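Side-chain contact in hypothetical protein (Bacteroides eggerthii, PDB 4JGL), which is of unknown function but adopts a streptavidin-like beta-barrel fold extended by two extra alpha helices: residues G53-M58 with Y136-D141. Sequence-based numbering, arbitrary orientation. Where two conformers were deposited one is given.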
loop_
_atom_site.group_PDB
_atom_site.type_symbol
_atom_site.label_atom_id
_atom_site.label_comp_id
_atom_site.label_asym_id
_atom_site.label_seq_id
_atom_site.Cartn_x
_atom_site.Cartn_y
_atom_site.Cartn_z
ATOM N N GLY A 53 0.615 -5.077 -12.226
ATOM C CA GLY A 53 0.784 -6.145 -11.268
ATOM C C GLY A 53 1.531 -5.725 -10.014
ATOM O O GLY A 53 2.326 -6.478 -9.484
ATOM N N LEU A 54 1.284 -4.487 -9.561
ATOM C CA LEU A 54 1.916 -3.958 -8.369
ATOM C C LEU A 54 0.880 -3.611 -7.312
ATOM O O LEU A 54 -0.255 -3.232 -7.610
ATOM C CB LEU A 54 2.704 -2.699 -8.687
ATOM C CG LEU A 54 3.766 -2.836 -9.775
ATOM C CD1 LEU A 54 4.390 -1.467 -10.012
ATOM C CD2 LEU A 54 4.835 -3.856 -9.382
ATOM N N PHE A 55 1.308 -3.743 -6.066
ATOM C CA PHE A 55 0.558 -3.313 -4.899
ATOM C C PHE A 55 1.474 -2.428 -4.086
ATOM O O PHE A 55 2.580 -2.848 -3.724
ATOM C CB PHE A 55 0.073 -4.498 -4.071
ATOM C CG PHE A 55 -0.564 -4.077 -2.776
ATOM C CD1 PHE A 55 -1.814 -3.492 -2.786
ATOM C CD2 PHE A 55 0.113 -4.183 -1.589
ATOM C CE1 PHE A 55 -2.420 -3.032 -1.597
ATOM C CE2 PHE A 55 -0.495 -3.734 -0.384
ATOM C CZ PHE A 55 -1.727 -3.132 -0.423
ATOM N N LEU A 56 1.059 -1.189 -3.825
ATOM C CA LEU A 56 1.860 -0.271 -3.040
ATOM C C LEU A 56 1.259 -0.077 -1.666
ATOM O O LEU A 56 0.053 0.019 -1.522
ATOM C CB LEU A 56 2.002 1.072 -3.754
ATOM C CG LEU A 56 2.997 1.120 -4.910
ATOM C CD1 LEU A 56 2.584 0.162 -6.017
ATOM C CD2 LEU A 56 3.149 2.558 -5.423
ATOM N N LYS A 57 2.120 -0.028 -0.657
ATOM C CA LYS A 57 1.702 0.215 0.717
ATOM C C LYS A 57 2.510 1.369 1.271
ATOM O O LYS A 57 3.750 1.309 1.292
ATOM C CB LYS A 57 1.906 -1.037 1.567
ATOM C CG LYS A 57 1.538 -0.820 3.028
ATOM C CD LYS A 57 1.479 -2.136 3.777
ATOM C CE LYS A 57 0.988 -1.940 5.212
ATOM N NZ LYS A 57 2.053 -1.315 6.032
HETATM N N MSE A 58 1.821 2.410 1.729
HETATM C CA MSE A 58 2.440 3.646 2.206
HETATM C C MSE A 58 2.184 3.876 3.674
HETATM O O MSE A 58 1.053 3.737 4.143
HETATM C CB MSE A 58 1.878 4.797 1.402
HETATM C CG MSE A 58 2.416 6.164 1.786
HETATM SE SE MSE A 58 2.140 7.506 0.468
HETATM C CE MSE A 58 0.748 7.695 1.168
ATOM N N TYR A 136 -3.595 -6.351 8.973
ATOM C CA TYR A 136 -3.937 -5.253 8.097
ATOM C C TYR A 136 -5.187 -5.598 7.301
ATOM O O TYR A 136 -5.340 -6.709 6.801
ATOM C CB TYR A 136 -2.794 -4.958 7.128
ATOM C CG TYR A 136 -1.698 -4.128 7.729
ATOM C CD1 TYR A 136 -1.861 -2.765 7.926
ATOM C CD2 TYR A 136 -0.487 -4.691 8.093
ATOM C CE1 TYR A 136 -0.861 -1.976 8.501
ATOM C CE2 TYR A 136 0.522 -3.914 8.645
ATOM C CZ TYR A 136 0.330 -2.560 8.851
ATOM O OH TYR A 136 1.341 -1.816 9.439
ATOM N N TYR A 137 -6.064 -4.622 7.162
ATOM C CA TYR A 137 -7.209 -4.699 6.285
ATOM C C TYR A 137 -6.999 -3.813 5.076
ATOM O O TYR A 137 -6.199 -2.872 5.109
ATOM C CB TYR A 137 -8.464 -4.239 7.023
ATOM C CG TYR A 137 -8.930 -5.202 8.099
ATOM C CD1 TYR A 137 -8.221 -5.372 9.286
ATOM C CD2 TYR A 137 -10.088 -5.942 7.939
ATOM C CE1 TYR A 137 -8.675 -6.225 10.279
ATOM C CE2 TYR A 137 -10.540 -6.791 8.931
ATOM C CZ TYR A 137 -9.835 -6.913 10.099
ATOM O OH TYR A 137 -10.318 -7.791 11.059
ATOM N N LEU A 138 -7.737 -4.115 4.008
ATOM C CA LEU A 138 -7.860 -3.212 2.859
ATOM C C LEU A 138 -9.310 -2.765 2.845
ATOM O O LEU A 138 -10.219 -3.549 2.599
ATOM C CB LEU A 138 -7.520 -3.912 1.540
ATOM C CG LEU A 138 -6.118 -4.464 1.372
ATOM C CD1 LEU A 138 -5.936 -5.104 0.013
ATOM C CD2 LEU A 138 -5.083 -3.409 1.568
ATOM N N CYS A 139 -9.537 -1.471 3.072
ATOM C CA CYS A 139 -10.849 -0.843 3.020
ATOM C C CYS A 139 -10.882 0.090 1.833
ATOM O O CYS A 139 -10.110 1.053 1.780
ATOM C CB CYS A 139 -11.124 -0.079 4.316
ATOM S SG CYS A 139 -11.012 -1.082 5.814
ATOM N N GLY A 140 -11.728 -0.198 0.852
ATOM C CA GLY A 140 -11.764 0.650 -0.340
ATOM C C GLY A 140 -12.023 2.096 0.021
ATOM O O GLY A 140 -12.894 2.392 0.839
ATOM N N ASP A 141 -11.282 3.008 -0.583
ATOM C CA ASP A 141 -11.319 4.400 -0.181
ATOM C C ASP A 141 -10.876 5.291 -1.317
ATOM O O ASP A 141 -9.808 5.085 -1.878
ATOM C CB ASP A 141 -10.421 4.617 1.038
ATOM C CG ASP A 141 -10.633 5.959 1.673
ATOM O OD1 ASP A 141 -11.676 6.173 2.330
ATOM O OD2 ASP A 141 -9.767 6.818 1.511
#
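The ammonium group of K57 has two partners: the face of the Y136 ring, in an off-centre cation-pi contact, and D44 on the neighbouring strand 44-49, which takes it in a salt bridge. K57 NZ sits 4.1 Å from the centroid of the Y136 ring, 33° from the ring normal and displaced toward the phenol end. There Y136 OH comes within 3.5 Å of K57 NZ, a near approach and not a hydrogen bond. The methylene next to it is the better-centred group. K57 CE rests over the middle of the face, 3.8 Å from the centroid of the Y136 ring and 13° from its normal, a CH-pi contact that illustrates how a lysine can offer a ring both its charge and its polarised last carbon. The aliphatic chain runs extended from strand 54-61, roughly perpendicular to the tyrosine side chain, and bends at its last torsion (chi4 -74°), which turns NZ off the axis of the chain and brings it over the hydroxyl side of the ring.

Both segments belong to the curled antiparallel sheet of a streptavidin-like barrel, yet they are not paired with each other: strands 44-49 and 22-29 come between them in the sheet order, the closest CA atoms, those of K57 and L138, are 10.4 Å apart, and side chains alone make the contact across the inside of the curl. Two residues from K57 and Y136 respectively, on the same faces of their strands, F55 CZ meets L138 CD2 at 3.9 Å, the methyl approaching the ring obliquely as the two side chains run antiparallel past one another. F55 also packs against the ring of F114, and L138 against Y24 and M26 of strand 22-29; M26 touches the K57 side chain as well, linking the buried apolar pair to the partly exposed lysine-tyrosine pair.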